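Local coordinates for putative exported protein (Bacteroides fragilis, PDB 4RAA), which is of unknown function but folds as a six-bladed beta-propeller of the YWTD superfamily and is probably exported across the inner membrane, at residues A[9-21]-A[215-227]. Numbering follows the deposited sequence.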
loop_
_atom_site.group_PDB
_atom_site.type_symbol
_atom_site.label_atom_id
_atom_site.label_comp_id
_atom_site.label_asym_id
_atom_site.label_seq_id
_atom_site.Cartn_x
_atom_site.Cartn_y
_atom_site.Cartn_z
ATOM N N THR A 9 -23.276 -32.458 -9.623
ATOM C CA THR A 9 -24.425 -32.470 -8.661
ATOM C C THR A 9 -23.943 -32.919 -7.235
ATOM O O THR A 9 -22.866 -32.470 -6.776
ATOM C CB THR A 9 -25.633 -33.282 -9.236
ATOM O OG1 THR A 9 -25.757 -33.042 -10.636
ATOM C CG2 THR A 9 -26.975 -32.901 -8.541
ATOM N N ILE A 10 -24.692 -33.813 -6.573
ATOM C CA ILE A 10 -24.466 -34.184 -5.181
ATOM C C ILE A 10 -23.291 -35.151 -5.008
ATOM O O ILE A 10 -22.957 -35.889 -5.933
ATOM C CB ILE A 10 -25.778 -34.794 -4.562
ATOM C CG1 ILE A 10 -25.818 -34.695 -3.021
ATOM C CG2 ILE A 10 -26.037 -36.238 -5.025
ATOM C CD1 ILE A 10 -25.976 -33.286 -2.469
ATOM N N ILE A 11 -22.660 -35.088 -3.832
ATOM C CA ILE A 11 -21.622 -36.023 -3.398
ATOM C C ILE A 11 -22.164 -36.542 -2.065
ATOM O O ILE A 11 -22.013 -35.887 -1.035
ATOM C CB ILE A 11 -20.245 -35.343 -3.270
ATOM C CG1 ILE A 11 -19.773 -34.889 -4.654
ATOM C CG2 ILE A 11 -19.212 -36.295 -2.650
ATOM C CD1 ILE A 11 -18.469 -34.117 -4.663
ATOM N N SER A 12 -22.824 -37.698 -2.109
ATOM C CA SER A 12 -23.461 -38.295 -0.935
ATOM C C SER A 12 -22.469 -39.144 -0.188
ATOM O O SER A 12 -21.860 -40.017 -0.788
ATOM C CB SER A 12 -24.641 -39.178 -1.346
ATOM O OG SER A 12 -25.588 -38.438 -2.092
ATOM N N PHE A 13 -22.320 -38.884 1.110
ATOM C CA PHE A 13 -21.456 -39.654 1.997
ATOM C C PHE A 13 -22.328 -40.494 2.932
ATOM O O PHE A 13 -23.141 -39.943 3.665
ATOM C CB PHE A 13 -20.584 -38.727 2.834
ATOM C CG PHE A 13 -19.556 -37.985 2.045
ATOM C CD1 PHE A 13 -18.388 -38.623 1.642
ATOM C CD2 PHE A 13 -19.733 -36.650 1.713
ATOM C CE1 PHE A 13 -17.421 -37.952 0.903
ATOM C CE2 PHE A 13 -18.764 -35.971 0.985
ATOM C CZ PHE A 13 -17.609 -36.622 0.577
ATOM N N LYS A 14 -22.166 -41.814 2.905
ATOM C CA LYS A 14 -22.909 -42.708 3.809
ATOM C C LYS A 14 -22.069 -42.729 5.088
ATOM O O LYS A 14 -20.877 -42.412 5.027
ATOM C CB LYS A 14 -23.132 -44.094 3.183
ATOM C CG LYS A 14 -23.697 -44.012 1.763
ATOM C CD LYS A 14 -24.242 -45.323 1.211
ATOM C CE LYS A 14 -25.743 -45.493 1.428
ATOM N NZ LYS A 14 -26.147 -45.520 2.858
ATOM N N GLU A 15 -22.678 -43.048 6.237
ATOM C CA GLU A 15 -21.965 -43.010 7.538
ATOM C C GLU A 15 -20.744 -43.898 7.553
ATOM O O GLU A 15 -19.636 -43.405 7.666
ATOM C CB GLU A 15 -22.855 -43.391 8.735
ATOM C CG GLU A 15 -23.897 -42.352 9.127
ATOM C CD GLU A 15 -24.632 -42.684 10.422
ATOM O OE1 GLU A 15 -23.988 -43.156 11.388
ATOM O OE2 GLU A 15 -25.859 -42.441 10.486
ATOM N N HIS A 16 -20.968 -45.199 7.400
ATOM C CA HIS A 16 -19.907 -46.197 7.446
ATOM C C HIS A 16 -19.520 -46.662 6.047
ATOM O O HIS A 16 -20.226 -46.421 5.073
ATOM C CB HIS A 16 -20.350 -47.415 8.284
ATOM C CG HIS A 16 -20.864 -47.063 9.650
ATOM N ND1 HIS A 16 -20.054 -46.564 10.650
ATOM C CD2 HIS A 16 -22.105 -47.161 10.188
ATOM C CE1 HIS A 16 -20.775 -46.355 11.738
ATOM N NE2 HIS A 16 -22.022 -46.713 11.486
ATOM N N THR A 17 -18.349 -47.276 5.975
ATOM C CA THR A 17 -17.856 -47.965 4.786
ATOM C C THR A 17 -17.079 -49.150 5.312
ATOM O O THR A 17 -16.385 -49.022 6.330
ATOM C CB THR A 17 -16.940 -47.117 3.875
ATOM O OG1 THR A 17 -16.568 -47.901 2.728
ATOM C CG2 THR A 17 -15.660 -46.644 4.590
ATOM N N ASP A 18 -17.200 -50.296 4.649
ATOM C CA ASP A 18 -16.452 -51.489 5.078
ATOM C C ASP A 18 -15.235 -51.784 4.171
ATOM O O ASP A 18 -14.667 -52.879 4.233
ATOM C CB ASP A 18 -17.381 -52.690 5.412
ATOM C CG ASP A 18 -18.246 -53.143 4.260
ATOM O OD1 ASP A 18 -18.246 -52.503 3.183
ATOM O OD2 ASP A 18 -18.957 -54.152 4.452
ATOM N N VAL A 19 -14.814 -50.778 3.393
ATOM C CA VAL A 19 -13.591 -50.832 2.591
ATOM C C VAL A 19 -12.490 -50.214 3.460
ATOM O O VAL A 19 -12.700 -49.163 4.081
ATOM C CB VAL A 19 -13.714 -50.047 1.257
ATOM C CG1 VAL A 19 -12.354 -49.862 0.566
ATOM C CG2 VAL A 19 -14.701 -50.748 0.320
ATOM N N ASN A 20 -11.327 -50.869 3.488
ATOM C CA ASN A 20 -10.157 -50.393 4.231
ATOM C C ASN A 20 -9.514 -49.236 3.438
ATOM O O ASN A 20 -9.368 -49.323 2.214
ATOM C CB ASN A 20 -9.159 -51.546 4.427
ATOM C CG ASN A 20 -7.981 -51.183 5.326
ATOM O OD1 ASN A 20 -7.516 -50.051 5.355
ATOM N ND2 ASN A 20 -7.469 -52.172 6.039
ATOM N N ALA A 21 -9.132 -48.169 4.145
ATOM C CA ALA A 21 -8.511 -46.974 3.521
ATOM C C ALA A 21 -7.114 -47.231 2.935
ATOM O O ALA A 21 -6.681 -46.520 2.021
ATOM C CB ALA A 21 -8.455 -45.828 4.517
ATOM N N VAL A 215 -20.908 -19.799 -9.363
ATOM C CA VAL A 215 -21.440 -21.013 -9.987
ATOM C C VAL A 215 -21.073 -22.196 -9.097
ATOM O O VAL A 215 -19.883 -22.420 -8.866
ATOM C CB VAL A 215 -20.862 -21.206 -11.417
ATOM C CG1 VAL A 215 -21.336 -22.522 -12.044
ATOM C CG2 VAL A 215 -21.242 -20.015 -12.299
ATOM N N PRO A 216 -22.077 -22.958 -8.606
ATOM C CA PRO A 216 -21.737 -24.096 -7.740
ATOM C C PRO A 216 -21.002 -25.181 -8.525
ATOM O O PRO A 216 -21.334 -25.397 -9.687
ATOM C CB PRO A 216 -23.106 -24.586 -7.251
ATOM C CG PRO A 216 -24.057 -24.190 -8.329
ATOM C CD PRO A 216 -23.524 -22.908 -8.897
ATOM N N ALA A 217 -19.986 -25.785 -7.903
ATOM C CA ALA A 217 -19.161 -26.857 -8.485
ATOM C C ALA A 217 -19.369 -28.230 -7.805
ATOM O O ALA A 217 -19.277 -29.260 -8.469
ATOM C CB ALA A 217 -17.695 -26.459 -8.435
ATOM N N HIS A 218 -19.587 -28.249 -6.492
ATOM C CA HIS A 218 -19.882 -29.491 -5.744
ATOM C C HIS A 218 -20.864 -29.183 -4.624
ATOM O O HIS A 218 -20.815 -28.094 -4.067
ATOM C CB HIS A 218 -18.624 -30.101 -5.079
ATOM C CG HIS A 218 -17.438 -30.234 -5.987
ATOM N ND1 HIS A 218 -17.259 -31.303 -6.835
ATOM C CD2 HIS A 218 -16.364 -29.430 -6.169
ATOM C CE1 HIS A 218 -16.132 -31.151 -7.506
ATOM N NE2 HIS A 218 -15.568 -30.022 -7.118
ATOM N N SER A 219 -21.758 -30.121 -4.324
ATOM C CA SER A 219 -22.648 -30.023 -3.154
ATOM C C SER A 219 -22.555 -31.346 -2.373
ATOM O O SER A 219 -22.377 -32.413 -2.970
ATOM C CB SER A 219 -24.087 -29.663 -3.526
ATOM O OG SER A 219 -24.705 -30.679 -4.287
ATOM N N PHE A 220 -22.649 -31.263 -1.048
ATOM C CA PHE A 220 -22.517 -32.435 -0.184
ATOM C C PHE A 220 -23.761 -32.720 0.643
ATOM O O PHE A 220 -24.575 -31.843 0.914
ATOM C CB PHE A 220 -21.343 -32.261 0.775
ATOM C CG PHE A 220 -20.085 -31.782 0.114
ATOM C CD1 PHE A 220 -19.329 -32.652 -0.667
ATOM C CD2 PHE A 220 -19.645 -30.459 0.272
ATOM C CE1 PHE A 220 -18.156 -32.223 -1.289
ATOM C CE2 PHE A 220 -18.474 -30.019 -0.350
ATOM C CZ PHE A 220 -17.728 -30.910 -1.134
ATOM N N SER A 221 -23.895 -33.987 1.002
ATOM C CA SER A 221 -24.919 -34.472 1.916
ATOM C C SER A 221 -24.250 -35.629 2.661
ATOM O O SER A 221 -23.473 -36.387 2.061
ATOM C CB SER A 221 -26.183 -34.930 1.183
ATOM O OG SER A 221 -25.912 -36.044 0.355
ATOM N N PHE A 222 -24.518 -35.723 3.959
ATOM C CA PHE A 222 -23.962 -36.765 4.817
ATOM C C PHE A 222 -25.132 -37.487 5.448
ATOM O O PHE A 222 -26.108 -36.847 5.823
ATOM C CB PHE A 222 -23.060 -36.132 5.879
ATOM C CG PHE A 222 -21.888 -35.376 5.304
ATOM C CD1 PHE A 222 -22.036 -34.044 4.873
ATOM C CD2 PHE A 222 -20.636 -35.983 5.180
ATOM C CE1 PHE A 222 -20.957 -33.336 4.330
ATOM C CE2 PHE A 222 -19.555 -35.280 4.648
ATOM C CZ PHE A 222 -19.716 -33.956 4.211
ATOM N N GLU A 223 -25.049 -38.812 5.539
ATOM C CA GLU A 223 -26.125 -39.620 6.124
ATOM C C GLU A 223 -26.244 -39.293 7.621
ATOM O O GLU A 223 -25.230 -39.172 8.321
ATOM C CB GLU A 223 -25.872 -41.129 5.903
ATOM C CG GLU A 223 -26.980 -42.065 6.409
ATOM C CD GLU A 223 -26.635 -43.552 6.355
ATOM O OE1 GLU A 223 -25.445 -43.927 6.431
ATOM O OE2 GLU A 223 -27.582 -44.364 6.266
ATOM N N GLY A 224 -27.485 -39.110 8.079
ATOM C CA GLY A 224 -27.791 -38.848 9.491
ATOM C C GLY A 224 -27.329 -37.532 10.096
ATOM O O GLY A 224 -27.282 -37.405 11.314
ATOM N N THR A 225 -26.989 -36.558 9.258
ATOM C CA THR A 225 -26.546 -35.243 9.725
ATOM C C THR A 225 -26.619 -34.216 8.613
ATOM O O THR A 225 -26.803 -34.554 7.453
ATOM C CB THR A 225 -25.111 -35.257 10.296
ATOM O OG1 THR A 225 -24.828 -33.985 10.898
ATOM C CG2 THR A 225 -24.056 -35.556 9.220
ATOM N N ASP A 226 -26.466 -32.960 8.998
ATOM C CA ASP A 226 -26.525 -31.850 8.065
ATOM C C ASP A 226 -25.900 -30.621 8.729
ATOM O O ASP A 226 -25.489 -30.680 9.889
ATOM C CB ASP A 226 -28.012 -31.586 7.713
ATOM C CG ASP A 226 -28.211 -30.806 6.414
ATOM O OD1 ASP A 226 -27.247 -30.518 5.686
ATOM O OD2 ASP A 226 -29.370 -30.480 6.111
ATOM N N ILE A 227 -25.753 -29.548 7.962
ATOM C CA ILE A 227 -25.377 -28.239 8.511
ATOM C C ILE A 227 -26.511 -27.708 9.411
ATOM O O ILE A 227 -27.679 -28.062 9.202
ATOM C CB ILE A 227 -25.133 -27.151 7.426
ATOM C CG1 ILE A 227 -26.204 -27.239 6.303
ATOM C CG2 ILE A 227 -23.730 -27.291 6.871
ATOM C CD1 ILE A 227 -26.490 -25.971 5.549
#
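Ile11 and Phe13 reach across from strand 10-13 to residues 219-223 by the standard two-residue stride of parallel pairing, a worked example of how an N-terminal strand extends a propeller blade. Ile11 N donates to Ser219 O at 2.8 Å, and Phe13 N to Ser221 O at 2.9 Å. In return Phe13 O accepts Glu223 N at 2.9 Å, whereas the bond from Ser221 N to Ile11 O is weak.

Just beyond the strands the ladder is continued by a side chain. Glu223, its CG anti to the backbone N (chi1 -177°) and its chain extended, brings OE1 to Glu15 N at 2.9 Å in an almost straight bond (172°) that uses the anti lone pair. A long salt bridge to Lys14, NZ 3.9 Å from Glu223 OE2, probably adds only a weak attraction, and the nearby Glu15 carboxylate, a like charge, probably works against it.

Ile11, Phe13, Phe220 and Phe222 share the buried face. The Phe13 and Phe222 rings lie alongside each other, planes only 13° apart, but displaced, with centroids 4.9 Å apart, which leaves little face-to-face overlap. Phe220 CD1 comes to the edge of the Phe13 ring, near its plane, and also packs against Ile11 CB, while Ile11 CD1 lies 3.8 Å from His218 ND1, meeting obliquely a ring whose NE2 is hydrogen-bonded to Glu261 OE2. On the opposite, more exposed face, Ile10 CD1 lies against Ser219 OG, and the hydroxyls of Ser12 and Ser221 make a weak hydrogen bond.

Strand 10-13 is an outermost strand of its sheet within this chain, parallel to strand 213-222, whose other side pairs antiparallel with strand 203-210. The buried face rests on the next antiparallel sheet: Phe13 touches Val268, Phe220 touches Leu266, Phe222 meets the ring of Tyr270, and both Ile11 and Phe13 contact Thr288 of strand 287-292.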